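Local coordinates for protein glutamine cyclotransferase (Zymomonas mobilis, PDB 3NOL) that probably catalyses the cyclisation of N-terminal glutamine to pyroglutamate, as a calcium-bound beta-propeller glutaminyl cyclase, at residues 35-40 with 70-75; 41-46 with 59-64; 106-111 with 120-125; 145-150 with 159-164. All coordinates share one frame; numbering follows the deposited sequence.

Interaction 1: residues 35-40 with 70-75; sequences HSYPHD and VDIESG
Y37 turns one face of its ring onto I72, whose branch methyl CG2 lies 3.9 Å from the centroid of the Y37 ring and 16° off its normal, a CH-pi contact displaced toward the rim on the CD2 side. Y37 has CG anti to the carbonyl carbon (chi1 -64°), which turns the ring from its strand toward the 72-73 backbone. Its root is close as well, Y37 CB standing 3.3 Å from I72 O, while Y37 CD1 comes within 3.8 Å of E73 CA, obliquely to the ring. P38 continues the line alongside the turn: its CD is 3.2 Å from E73 O, and its CB and CG both approach S74 O. Replacing Y37 by an alanine would probably take the ring from over I72 CG2 and leave that methyl and the 72-73 backbone less well packed on this side.

Water supplies the polar link, one molecule donating both to P38 O (2.8 Å) and to I72 O (2.9 Å). At the far end G75 CA makes a CA-H...O contact with P38 O, and a side chain on G75 would collide with that oxygen. The turn is fastened from within by an Asx motif: S74 N and S74 OG reach D71 OD2 from opposite faces of the carboxylate, the hydroxyl at 2.8 Å. Strand 28-38 pairs with the C-terminal strand 248-256, the "Velcro" closure of a beta-propeller, and the 70-75 loop of the following blade packs against this closing strand.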
loop_
_atom_site.group_PDB
_atom_site.type_symbol
_atom_site.label_atom_id
_atom_site.label_comp_id
_atom_site.label_asym_id
_atom_site.label_seq_id
_atom_site.Cartn_x
_atom_site.Cartn_y
_atom_site.Cartn_z
ATOM N N HIS A 35 -18.205 -4.936 2.999
ATOM C CA HIS A 35 -17.873 -6.285 3.454
ATOM C C HIS A 35 -16.611 -6.241 4.309
ATOM O O HIS A 35 -15.776 -5.342 4.141
ATOM C CB HIS A 35 -17.597 -7.235 2.278
ATOM C CG HIS A 35 -18.744 -7.374 1.330
ATOM N ND1 HIS A 35 -19.956 -7.916 1.703
ATOM C CD2 HIS A 35 -18.860 -7.053 0.019
ATOM C CE1 HIS A 35 -20.773 -7.914 0.664
ATOM N NE2 HIS A 35 -20.132 -7.402 -0.370
ATOM N N SER A 36 -16.482 -7.212 5.216
ATOM C CA SER A 36 -15.229 -7.460 5.932
ATOM C C SER A 36 -14.770 -8.848 5.529
ATOM O O SER A 36 -15.575 -9.789 5.517
ATOM C CB SER A 36 -15.438 -7.443 7.455
ATOM O OG SER A 36 -16.003 -6.215 7.857
ATOM N N TYR A 37 -13.492 -8.969 5.188
ATOM C CA TYR A 37 -12.889 -10.244 4.823
ATOM C C TYR A 37 -11.775 -10.593 5.808
ATOM O O TYR A 37 -11.145 -9.690 6.351
ATOM C CB TYR A 37 -12.327 -10.162 3.403
ATOM C CG TYR A 37 -13.406 -9.934 2.372
ATOM C CD1 TYR A 37 -14.368 -10.913 2.126
ATOM C CD2 TYR A 37 -13.499 -8.725 1.690
ATOM C CE1 TYR A 37 -15.382 -10.704 1.185
ATOM C CE2 TYR A 37 -14.517 -8.501 0.769
ATOM C CZ TYR A 37 -15.445 -9.506 0.520
ATOM O OH TYR A 37 -16.454 -9.288 -0.400
ATOM N N PRO A 38 -11.538 -11.897 6.059
ATOM C CA PRO A 38 -10.486 -12.255 7.014
ATOM C C PRO A 38 -9.098 -11.758 6.581
ATOM O O PRO A 38 -8.730 -11.850 5.390
ATOM C CB PRO A 38 -10.500 -13.786 7.003
ATOM C CG PRO A 38 -11.787 -14.183 6.420
ATOM C CD PRO A 38 -12.220 -13.083 5.509
ATOM N N HIS A 39 -8.347 -11.211 7.535
ATOM C CA HIS A 39 -6.926 -10.909 7.313
ATOM C C HIS A 39 -6.081 -11.602 8.379
ATOM O O HIS A 39 -6.528 -11.807 9.526
ATOM C CB HIS A 39 -6.682 -9.394 7.310
ATOM C CG HIS A 39 -5.261 -9.000 7.012
ATOM N ND1 HIS A 39 -4.421 -8.495 7.975
ATOM C CD2 HIS A 39 -4.544 -9.012 5.855
ATOM C CE1 HIS A 39 -3.237 -8.224 7.438
ATOM N NE2 HIS A 39 -3.287 -8.529 6.149
ATOM N N ASP A 40 -4.879 -11.997 7.977
ATOM C CA ASP A 40 -3.955 -12.742 8.836
ATOM C C ASP A 40 -3.504 -11.834 9.987
ATOM O O ASP A 40 -2.875 -10.790 9.766
ATOM C CB ASP A 40 -2.768 -13.194 7.961
ATOM C CG ASP A 40 -1.758 -14.052 8.712
ATOM O OD1 ASP A 40 -1.824 -14.158 9.975
ATOM O OD2 ASP A 40 -0.866 -14.578 8.016
ATOM N N VAL A 70 -3.228 -13.853 -2.284
ATOM C CA VAL A 70 -4.231 -14.148 -1.262
ATOM C C VAL A 70 -5.665 -14.108 -1.831
ATOM O O VAL A 70 -6.060 -13.141 -2.517
ATOM C CB VAL A 70 -4.092 -13.137 -0.067
ATOM C CG1 VAL A 70 -5.167 -13.356 0.962
ATOM C CG2 VAL A 70 -2.751 -13.229 0.574
ATOM N N ASP A 71 -6.413 -15.180 -1.553
ATOM C CA ASP A 71 -7.850 -15.259 -1.850
ATOM C C ASP A 71 -8.592 -14.223 -1.018
ATOM O O ASP A 71 -8.445 -14.202 0.213
ATOM C CB ASP A 71 -8.395 -16.649 -1.489
ATOM C CG ASP A 71 -9.876 -16.780 -1.791
ATOM O OD1 ASP A 71 -10.252 -16.793 -2.978
ATOM O OD2 ASP A 71 -10.671 -16.837 -0.831
ATOM N N ILE A 72 -9.357 -13.357 -1.680
ATOM C CA ILE A 72 -10.036 -12.248 -0.992
ATOM C C ILE A 72 -11.006 -12.749 0.078
ATOM O O ILE A 72 -10.956 -12.312 1.233
ATOM C CB ILE A 72 -10.772 -11.290 -1.969
ATOM C CG1 ILE A 72 -9.763 -10.583 -2.882
ATOM C CG2 ILE A 72 -11.600 -10.255 -1.181
ATOM C CD1 ILE A 72 -10.382 -9.712 -3.966
ATOM N N GLU A 73 -11.896 -13.659 -0.327
ATOM C CA GLU A 73 -12.999 -14.112 0.539
ATOM C C GLU A 73 -12.551 -14.833 1.809
ATOM O O GLU A 73 -13.186 -14.694 2.859
ATOM C CB GLU A 73 -13.944 -15.011 -0.269
ATOM C CG GLU A 73 -14.875 -14.201 -1.150
ATOM C CD GLU A 73 -15.629 -15.032 -2.178
ATOM O OE1 GLU A 73 -15.509 -16.280 -2.196
ATOM O OE2 GLU A 73 -16.356 -14.414 -2.980
ATOM N N SER A 74 -11.462 -15.600 1.710
ATOM C CA SER A 74 -11.009 -16.451 2.813
ATOM C C SER A 74 -9.773 -15.892 3.519
ATOM O O SER A 74 -9.465 -16.292 4.645
ATOM C CB SER A 74 -10.690 -17.859 2.303
ATOM O OG SER A 74 -9.504 -17.847 1.517
ATOM N N GLY A 75 -9.056 -14.987 2.841
ATOM C CA GLY A 75 -7.774 -14.476 3.324
ATOM C C GLY A 75 -6.631 -15.497 3.303
ATOM O O GLY A 75 -5.577 -15.257 3.893
HETATM O O HOH W 1 -8.833 -11.108 2.725
HETATM O O HOH W 2 -5.002 -12.721 4.974
#

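Interaction 2: residues 41-46 with 59-64; sequences TKAFTE and TGLNGR
The beta hairpin of strands 44-51 and 54-61, the first two strands of a propeller blade, ends in an antiparallel hydrogen-bonded pair, F44 with G60. F44 N donates to G60 O over 3.0 Å at 155°. In return G60 N gives F44 O a straighter bond, also 3.0 Å long (173°), although it arrives from above the carbonyl plane. The F44 ring keeps to the same neighbour: its CD1 edge lies 3.6 Å from G60 O, with that oxygen in the plane of the ring. A side chain on G60 would press against F44 CB.

Beyond this pair the strands part. L61, with CG anti to the carbonyl carbon (chi1 -69°), sends its CD2 methyl back to within 3.4 Å of K42 O and close to A43 CA. A water links the two chains, donating to K42 O (2.6 Å) and accepting from N62 N (2.9 Å), where the type I' turn 61-64 begins. Strand 44-51 goes on to carry F48 of the calcium site. Side chains also meet, A43 CB lying 3.7 Å from T59 CG2, but such contacts are few, which suggests that the register here is set mainly by main-chain bonds.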
loop_
_atom_site.group_PDB
_atom_site.type_symbol
_atom_site.label_atom_id
_atom_site.label_comp_id
_atom_site.label_asym_id
_atom_site.label_seq_id
_atom_site.Cartn_x
_atom_site.Cartn_y
_atom_site.Cartn_z
ATOM N N THR A 41 -3.816 -12.238 11.220
ATOM C CA THR A 41 -3.477 -11.400 12.391
ATOM C C THR A 41 -1.993 -11.448 12.746
ATOM O O THR A 41 -1.552 -10.753 13.657
ATOM C CB THR A 41 -4.315 -11.771 13.650
ATOM O OG1 THR A 41 -4.198 -13.176 13.916
ATOM C CG2 THR A 41 -5.775 -11.390 13.472
ATOM N N LYS A 42 -1.221 -12.264 12.032
ATOM C CA LYS A 42 0.222 -12.292 12.193
ATOM C C LYS A 42 0.945 -11.534 11.065
ATOM O O LYS A 42 2.176 -11.454 11.044
ATOM C CB LYS A 42 0.722 -13.752 12.308
ATOM C CG LYS A 42 0.258 -14.446 13.601
ATOM C CD LYS A 42 0.965 -15.777 13.809
ATOM C CE LYS A 42 0.616 -16.377 15.160
ATOM N NZ LYS A 42 -0.843 -16.638 15.300
ATOM N N ALA A 43 0.172 -10.958 10.143
ATOM C CA ALA A 43 0.726 -10.339 8.945
ATOM C C ALA A 43 0.942 -8.847 9.157
ATOM O O ALA A 43 -0.039 -8.071 9.178
ATOM C CB ALA A 43 -0.207 -10.572 7.722
ATOM N N PHE A 44 2.216 -8.460 9.258
ATOM C CA PHE A 44 2.609 -7.037 9.277
ATOM C C PHE A 44 2.596 -6.464 7.859
ATOM O O PHE A 44 3.625 -6.455 7.163
ATOM C CB PHE A 44 4.012 -6.842 9.869
ATOM C CG PHE A 44 4.111 -7.142 11.345
ATOM C CD1 PHE A 44 4.500 -8.415 11.784
ATOM C CD2 PHE A 44 3.854 -6.136 12.292
ATOM C CE1 PHE A 44 4.641 -8.684 13.169
ATOM C CE2 PHE A 44 3.957 -6.403 13.677
ATOM C CZ PHE A 44 4.358 -7.672 14.110
ATOM N N THR A 45 1.433 -6.010 7.424
ATOM C CA THR A 45 1.267 -5.538 6.051
ATOM C C THR A 45 2.193 -4.368 5.703
ATOM O O THR A 45 2.148 -3.322 6.385
ATOM C CB THR A 45 -0.207 -5.097 5.840
ATOM O OG1 THR A 45 -1.069 -6.194 6.176
ATOM C CG2 THR A 45 -0.435 -4.683 4.402
ATOM N N GLU A 46 3.027 -4.536 4.660
ATOM C CA GLU A 46 3.928 -3.462 4.180
ATOM C C GLU A 46 3.712 -3.045 2.701
ATOM O O GLU A 46 4.303 -2.064 2.207
ATOM C CB GLU A 46 5.393 -3.859 4.359
ATOM C CG GLU A 46 5.820 -4.239 5.788
ATOM C CD GLU A 46 5.768 -3.066 6.768
ATOM O OE1 GLU A 46 5.422 -1.935 6.364
ATOM O OE2 GLU A 46 6.104 -3.266 7.964
ATOM N N THR A 59 4.356 -8.927 3.342
ATOM C CA THR A 59 4.150 -9.088 4.796
ATOM C C THR A 59 5.426 -9.385 5.546
ATOM O O THR A 59 6.272 -10.163 5.081
ATOM C CB THR A 59 3.177 -10.261 5.152
ATOM O OG1 THR A 59 3.664 -11.508 4.628
ATOM C CG2 THR A 59 1.787 -9.995 4.651
ATOM N N GLY A 60 5.554 -8.772 6.718
ATOM C CA GLY A 60 6.542 -9.196 7.684
ATOM C C GLY A 60 5.807 -10.283 8.449
ATOM O O GLY A 60 4.563 -10.204 8.693
ATOM N N LEU A 61 6.532 -11.357 8.723
ATOM C CA LEU A 61 5.978 -12.499 9.434
ATOM C C LEU A 61 7.055 -12.908 10.392
ATOM O O LEU A 61 8.098 -13.431 9.959
ATOM C CB LEU A 61 5.646 -13.652 8.460
ATOM C CG LEU A 61 4.470 -13.386 7.508
ATOM C CD1 LEU A 61 4.352 -14.490 6.444
ATOM C CD2 LEU A 61 3.166 -13.244 8.311
ATOM N N ASN A 62 6.847 -12.605 11.673
ATOM C CA ASN A 62 7.781 -13.045 12.741
ATOM C C ASN A 62 9.290 -12.985 12.361
ATOM O O ASN A 62 10.016 -14.022 12.415
ATOM C CB ASN A 62 7.386 -14.461 13.208
ATOM C CG ASN A 62 8.103 -14.885 14.489
ATOM O OD1 ASN A 62 8.619 -14.044 15.216
ATOM N ND2 ASN A 62 8.111 -16.188 14.777
ATOM N N GLY A 63 9.746 -11.797 11.950
ATOM C CA GLY A 63 11.187 -11.536 11.688
ATOM C C GLY A 63 11.671 -11.685 10.252
ATOM O O GLY A 63 12.791 -11.265 9.918
ATOM N N ARG A 64 10.843 -12.299 9.400
ATOM C CA ARG A 64 11.195 -12.550 7.996
ATOM C C ARG A 64 10.122 -11.916 7.125
ATOM O O ARG A 64 9.101 -11.462 7.641
ATOM C CB ARG A 64 11.339 -14.063 7.706
ATOM C CG ARG A 64 12.624 -14.688 8.297
ATOM C CD ARG A 64 13.888 -14.205 7.578
ATOM N NE ARG A 64 14.029 -14.742 6.219
ATOM C CZ ARG A 64 14.502 -15.952 5.916
ATOM N NH1 ARG A 64 14.562 -16.331 4.640
ATOM N NH2 ARG A 64 14.891 -16.801 6.883
HETATM O O HOH W 3 4.096 -12.368 12.488
#

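Interaction 3: residues 106-111 with 120-125; sequences NGLGFV and VRSFNY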
loop_
_atom_site.group_PDB
_atom_site.type_symbol
_atom_site.label_atom_id
_atom_site.label_comp_id
_atom_site.label_asym_id
_atom_site.label_seq_id
_atom_site.Cartn_x
_atom_site.Cartn_y
_atom_site.Cartn_z
ATOM N N ASN A 106 17.682 -1.906 2.734
ATOM C CA ASN A 106 18.655 -2.405 1.759
ATOM C C ASN A 106 19.019 -1.394 0.660
ATOM O O ASN A 106 20.037 -1.564 -0.027
ATOM C CB ASN A 106 18.158 -3.717 1.131
ATOM C CG ASN A 106 17.927 -4.820 2.159
ATOM O OD1 ASN A 106 16.794 -5.046 2.607
ATOM N ND2 ASN A 106 19.009 -5.523 2.536
ATOM N N GLY A 107 18.181 -0.368 0.468
ATOM C CA GLY A 107 18.365 0.592 -0.624
ATOM C C GLY A 107 18.264 -0.084 -1.989
ATOM O O GLY A 107 18.842 0.367 -2.987
ATOM N N LEU A 108 17.540 -1.192 -2.018
ATOM C CA LEU A 108 17.320 -1.861 -3.281
ATOM C C LEU A 108 15.943 -2.469 -3.358
ATOM O O LEU A 108 15.225 -2.591 -2.347
ATOM C CB LEU A 108 18.422 -2.865 -3.575
ATOM C CG LEU A 108 18.601 -4.034 -2.603
ATOM C CD1 LEU A 108 17.634 -5.133 -2.910
ATOM C CD2 LEU A 108 20.034 -4.533 -2.790
ATOM N N GLY A 109 15.553 -2.762 -4.588
ATOM C CA GLY A 109 14.289 -3.367 -4.855
ATOM C C GLY A 109 14.467 -4.554 -5.780
ATOM O O GLY A 109 15.579 -4.839 -6.251
ATOM N N PHE A 110 13.359 -5.241 -6.026
ATOM C CA PHE A 110 13.351 -6.467 -6.821
ATOM C C PHE A 110 12.240 -6.402 -7.834
ATOM O O PHE A 110 11.292 -5.641 -7.664
ATOM C CB PHE A 110 13.140 -7.697 -5.920
ATOM C CG PHE A 110 14.232 -7.885 -4.896
ATOM C CD1 PHE A 110 13.998 -7.607 -3.550
ATOM C CD2 PHE A 110 15.500 -8.324 -5.296
ATOM C CE1 PHE A 110 15.023 -7.789 -2.593
ATOM C CE2 PHE A 110 16.537 -8.498 -4.368
ATOM C CZ PHE A 110 16.304 -8.214 -3.010
ATOM N N VAL A 111 12.375 -7.202 -8.888
ATOM C CA VAL A 111 11.305 -7.405 -9.837
ATOM C C VAL A 111 11.107 -8.906 -9.974
ATOM O O VAL A 111 12.082 -9.639 -10.169
ATOM C CB VAL A 111 11.625 -6.817 -11.244
ATOM C CG1 VAL A 111 10.420 -7.036 -12.167
ATOM C CG2 VAL A 111 12.009 -5.311 -11.159
ATOM N N VAL A 120 13.608 -11.751 -11.283
ATOM C CA VAL A 120 14.251 -11.474 -12.583
ATOM C C VAL A 120 15.227 -10.274 -12.588
ATOM O O VAL A 120 16.054 -10.138 -13.496
ATOM C CB VAL A 120 13.217 -11.332 -13.730
ATOM C CG1 VAL A 120 12.488 -12.673 -13.960
ATOM C CG2 VAL A 120 12.227 -10.163 -13.467
ATOM N N ARG A 121 15.149 -9.434 -11.558
ATOM C CA ARG A 121 15.972 -8.228 -11.500
ATOM C C ARG A 121 16.083 -7.722 -10.067
ATOM O O ARG A 121 15.180 -7.946 -9.245
ATOM C CB ARG A 121 15.353 -7.148 -12.397
ATOM C CG ARG A 121 16.129 -5.859 -12.557
ATOM C CD ARG A 121 15.362 -4.958 -13.504
ATOM N NE ARG A 121 16.058 -3.689 -13.725
ATOM C CZ ARG A 121 15.584 -2.695 -14.481
ATOM N NH1 ARG A 121 14.409 -2.809 -15.092
ATOM N NH2 ARG A 121 16.297 -1.581 -14.634
ATOM N N SER A 122 17.222 -7.087 -9.780
ATOM C CA SER A 122 17.352 -6.203 -8.625
ATOM C C SER A 122 17.778 -4.826 -9.121
ATOM O O SER A 122 18.504 -4.704 -10.119
ATOM C CB SER A 122 18.370 -6.730 -7.607
ATOM O OG SER A 122 18.307 -5.946 -6.417
ATOM N N PHE A 123 17.332 -3.788 -8.422
ATOM C CA PHE A 123 17.683 -2.429 -8.800
ATOM C C PHE A 123 17.957 -1.598 -7.554
ATOM O O PHE A 123 17.360 -1.855 -6.498
ATOM C CB PHE A 123 16.575 -1.792 -9.662
ATOM C CG PHE A 123 15.261 -1.575 -8.938
ATOM C CD1 PHE A 123 14.934 -0.304 -8.424
ATOM C CD2 PHE A 123 14.360 -2.637 -8.750
ATOM C CE1 PHE A 123 13.710 -0.100 -7.763
ATOM C CE2 PHE A 123 13.121 -2.440 -8.099
ATOM C CZ PHE A 123 12.809 -1.171 -7.597
ATOM N N ASN A 124 18.848 -0.619 -7.681
ATOM C CA ASN A 124 19.137 0.281 -6.562
ATOM C C ASN A 124 18.251 1.521 -6.605
ATOM O O ASN A 124 17.797 1.945 -7.670
ATOM C CB ASN A 124 20.614 0.695 -6.524
ATOM C CG ASN A 124 21.534 -0.451 -6.172
ATOM O OD1 ASN A 124 21.124 -1.443 -5.543
ATOM N ND2 ASN A 124 22.788 -0.336 -6.591
ATOM N N TYR A 125 17.995 2.084 -5.435
ATOM C CA TYR A 125 17.348 3.386 -5.352
ATOM C C TYR A 125 17.935 4.200 -4.194
ATOM O O TYR A 125 18.622 3.670 -3.303
ATOM C CB TYR A 125 15.810 3.254 -5.247
ATOM C CG TYR A 125 15.319 2.387 -4.094
ATOM C CD1 TYR A 125 14.797 1.117 -4.324
ATOM C CD2 TYR A 125 15.376 2.848 -2.764
ATOM C CE1 TYR A 125 14.347 0.326 -3.274
ATOM C CE2 TYR A 125 14.928 2.055 -1.695
ATOM C CZ TYR A 125 14.417 0.793 -1.960
ATOM O OH TYR A 125 13.965 -0.005 -0.914
HETATM O O HOH W 4 15.431 0.833 1.265
#
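G109 O is gripped by two donors, S122 OG at 2.9 Å and F123 N at 3.0 Å, which reach it from opposite faces of its carbonyl plane. The hydroxyl comes nearly head-on, with a C=O...donor angle of 160°, whereas the amide arrives well above the plane. S122 OG takes this place because it stands anti to its backbone N (chi1 -171°), folded back beside its own carbonyl carbon. On the other face of the sheet F123 (chi1 66°) swings its ring across to G109, whose CA lies 4.0 Å from the F123 ring centroid in a CH-pi contact; a side chain on G109 would run into the F123 CZ atom. These two strands form the outer hairpin of a four-stranded antiparallel propeller blade, and a classic beta bulge interrupts their pairing: V120 and R121 both face V111. V120 N makes the sound bond to V111 O, 2.8 Å long and in the carbonyl plane, while that of R121 N is weak. V111 and R121 run side by side, V111 CB 3.9 Å from R121 CB, and the extended arginine carries its guanidinium on to E154 O. At the opposite end Y125 sets one face of its ring against the peptide joining G107 and L108, G107 C facing the ring centre. Y125 N is bonded to G107 O (3.1 Å), and the phenol oxygen beyond is bonded to T103 N and to a water, and that water accepts from G107 N.

Interaction 4: residues 145-150 with 159-164; sequences TPVLRF and VRTITV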
loop_
_atom_site.group_PDB
_atom_site.type_symbol
_atom_site.label_atom_id
_atom_site.label_comp_id
_atom_site.label_asym_id
_atom_site.label_seq_id
_atom_site.Cartn_x
_atom_site.Cartn_y
_atom_site.Cartn_z
ATOM N N THR A 145 8.887 10.072 4.164
ATOM C CA THR A 145 9.045 11.526 4.108
ATOM C C THR A 145 7.875 12.169 3.336
ATOM O O THR A 145 6.993 11.463 2.854
ATOM C CB THR A 145 10.388 11.938 3.452
ATOM O OG1 THR A 145 10.275 11.835 2.030
ATOM C CG2 THR A 145 11.558 11.049 3.968
ATOM N N PRO A 146 7.849 13.508 3.217
ATOM C CA PRO A 146 6.836 14.134 2.328
ATOM C C PRO A 146 7.050 13.914 0.826
ATOM O O PRO A 146 6.202 14.311 0.014
ATOM C CB PRO A 146 6.970 15.640 2.635
ATOM C CG PRO A 146 7.595 15.695 3.985
ATOM C CD PRO A 146 8.607 14.541 3.951
ATOM N N VAL A 147 8.176 13.315 0.468
ATOM C CA VAL A 147 8.597 13.292 -0.944
ATOM C C VAL A 147 8.125 12.002 -1.622
ATOM O O VAL A 147 8.411 10.893 -1.119
ATOM C CB VAL A 147 10.114 13.424 -1.077
ATOM C CG1 VAL A 147 10.520 13.351 -2.569
ATOM C CG2 VAL A 147 10.613 14.724 -0.449
ATOM N N LEU A 148 7.407 12.153 -2.737
ATOM C CA LEU A 148 7.054 11.019 -3.611
ATOM C C LEU A 148 7.897 11.059 -4.892
ATOM O O LEU A 148 8.158 12.136 -5.445
ATOM C CB LEU A 148 5.568 11.059 -4.002
ATOM C CG LEU A 148 4.509 10.920 -2.898
ATOM C CD1 LEU A 148 3.086 11.050 -3.490
ATOM C CD2 LEU A 148 4.692 9.555 -2.202
ATOM N N ARG A 149 8.295 9.885 -5.370
ATOM C CA ARG A 149 9.092 9.770 -6.588
ATOM C C ARG A 149 8.350 8.955 -7.616
ATOM O O ARG A 149 7.811 7.873 -7.293
ATOM C CB ARG A 149 10.423 9.093 -6.286
ATOM C CG ARG A 149 11.385 9.980 -5.553
ATOM C CD ARG A 149 12.568 9.145 -5.073
ATOM N NE ARG A 149 12.371 8.591 -3.731
ATOM C CZ ARG A 149 13.186 7.705 -3.150
ATOM N NH1 ARG A 149 12.945 7.303 -1.912
ATOM N NH2 ARG A 149 14.246 7.229 -3.808
ATOM N N PHE A 150 8.322 9.485 -8.836
ATOM C CA PHE A 150 7.734 8.802 -9.985
ATOM C C PHE A 150 8.877 8.161 -10.742
ATOM O O PHE A 150 9.752 8.885 -11.251
ATOM C CB PHE A 150 7.014 9.794 -10.901
ATOM C CG PHE A 150 5.784 10.410 -10.298
ATOM C CD1 PHE A 150 4.511 10.042 -10.762
ATOM C CD2 PHE A 150 5.886 11.370 -9.285
ATOM C CE1 PHE A 150 3.354 10.624 -10.218
ATOM C CE2 PHE A 150 4.741 11.943 -8.721
ATOM C CZ PHE A 150 3.471 11.583 -9.187
ATOM N N VAL A 159 12.010 10.121 -12.451
ATOM C CA VAL A 159 11.939 11.132 -13.513
ATOM C C VAL A 159 11.122 12.361 -13.095
ATOM O O VAL A 159 11.153 13.397 -13.789
ATOM C CB VAL A 159 11.382 10.535 -14.827
ATOM C CG1 VAL A 159 12.360 9.499 -15.413
ATOM C CG2 VAL A 159 9.994 9.923 -14.613
ATOM N N ARG A 160 10.356 12.226 -12.005
ATOM C CA ARG A 160 9.652 13.351 -11.361
ATOM C C ARG A 160 9.667 13.150 -9.843
ATOM O O ARG A 160 9.578 12.024 -9.347
ATOM C CB ARG A 160 8.200 13.490 -11.817
ATOM C CG ARG A 160 7.845 14.912 -12.273
ATOM C CD ARG A 160 6.606 15.565 -11.615
ATOM N NE ARG A 160 5.404 14.751 -11.684
ATOM C CZ ARG A 160 4.199 15.101 -11.224
ATOM N NH1 ARG A 160 3.966 16.290 -10.676
ATOM N NH2 ARG A 160 3.208 14.240 -11.339
ATOM N N THR A 161 9.779 14.242 -9.115
ATOM C CA THR A 161 9.831 14.183 -7.658
ATOM C C THR A 161 8.951 15.311 -7.160
ATOM O O THR A 161 9.100 16.474 -7.606
ATOM C CB THR A 161 11.292 14.334 -7.165
ATOM O OG1 THR A 161 12.109 13.302 -7.741
ATOM C CG2 THR A 161 11.395 14.272 -5.659
ATOM N N ILE A 162 8.014 14.983 -6.265
ATOM C CA ILE A 162 7.107 16.000 -5.714
ATOM C C ILE A 162 7.100 15.942 -4.188
ATOM O O ILE A 162 7.389 14.901 -3.604
ATOM C CB ILE A 162 5.657 15.880 -6.271
ATOM C CG1 ILE A 162 4.973 14.592 -5.781
ATOM C CG2 ILE A 162 5.669 16.022 -7.817
ATOM C CD1 ILE A 162 3.482 14.433 -6.198
ATOM N N THR A 163 6.765 17.074 -3.568
ATOM C CA THR A 163 6.706 17.181 -2.122
ATOM C C THR A 163 5.243 17.334 -1.740
ATOM O O THR A 163 4.539 18.235 -2.243
ATOM C CB THR A 163 7.558 18.367 -1.602
ATOM O OG1 THR A 163 8.933 18.177 -1.996
ATOM C CG2 THR A 163 7.504 18.461 -0.079
ATOM N N VAL A 164 4.791 16.457 -0.855
ATOM C CA VAL A 164 3.377 16.432 -0.477
ATOM C C VAL A 164 3.101 17.418 0.648
ATOM O O VAL A 164 3.854 17.477 1.627
ATOM C CB VAL A 164 2.878 14.999 -0.127
ATOM C CG1 VAL A 164 1.421 15.032 0.313
ATOM C CG2 VAL A 164 3.071 14.061 -1.344
#
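F150 and R160 lie side by side on one face of an antiparallel hairpin, strands 147-151 and 158-166 of a propeller blade. Followed outward, F150 starts with its CB 4.0 Å from R160 CB. CG stands anti to the carbonyl carbon (chi1 -68°), which directs the ring along the arginine. The F150 CD2 edge meets R160 O in the ring plane at 3.7 Å, and CE2 then touches the I162 CD1 methyl at 3.8 Å. At the tip, F150 CZ has R160 NH2 3.4 Å away, over the ring face, and CE1 faces the same nitrogen. Bends at chi2 and chi3 fold the arginine back, so that its guanidinium lies over the ring face, centres 4.4 Å apart and planes tilted by 28°, a stacked cation-pi pair. NH2 also bonds to P199 O. An alanine in place of F150 would probably leave the guanidinium without its aromatic platform and less firmly fixed in its tilt, and take away the ring edge that I162 CD1 rests against.

The backbone of F150 is gripped at a classic beta bulge, where V159 N bonds to F150 O at 2.8 Å and R160 N adds a weak bond. Beyond I162 the same face continues with L148, whose CD1 packs on V164 CG2. On the reverse face V147 CG1 and T161 CG2 are pressed to 3.3 Å, tighter than usual for two methyls. Where the pairing ends, V164 N gives P146 O a bond of 2.7 Å.

Overall arrangement
Interactions 2, 3 and 4 each join adjacent antiparallel strands within a blade, whereas interaction 1 joins a closing strand to a turn of the next blade. Interactions 1 and 2 touch, H39 packing on T45, and interaction 2 is nested in the chain loop that interaction 1 closes. Interaction 1 is a surface contact built on ring packing and water; the other three are partly buried and rest on backbone bonds, two in interaction 2 and longer ladders in interactions 3 and 4. Interactions 3 and 4, about 5 Å apart at their nearest atoms, each carry a classic bulge but differ in aromatic chemistry: rings against peptides in the former, a ring against a guanidinium in the latter.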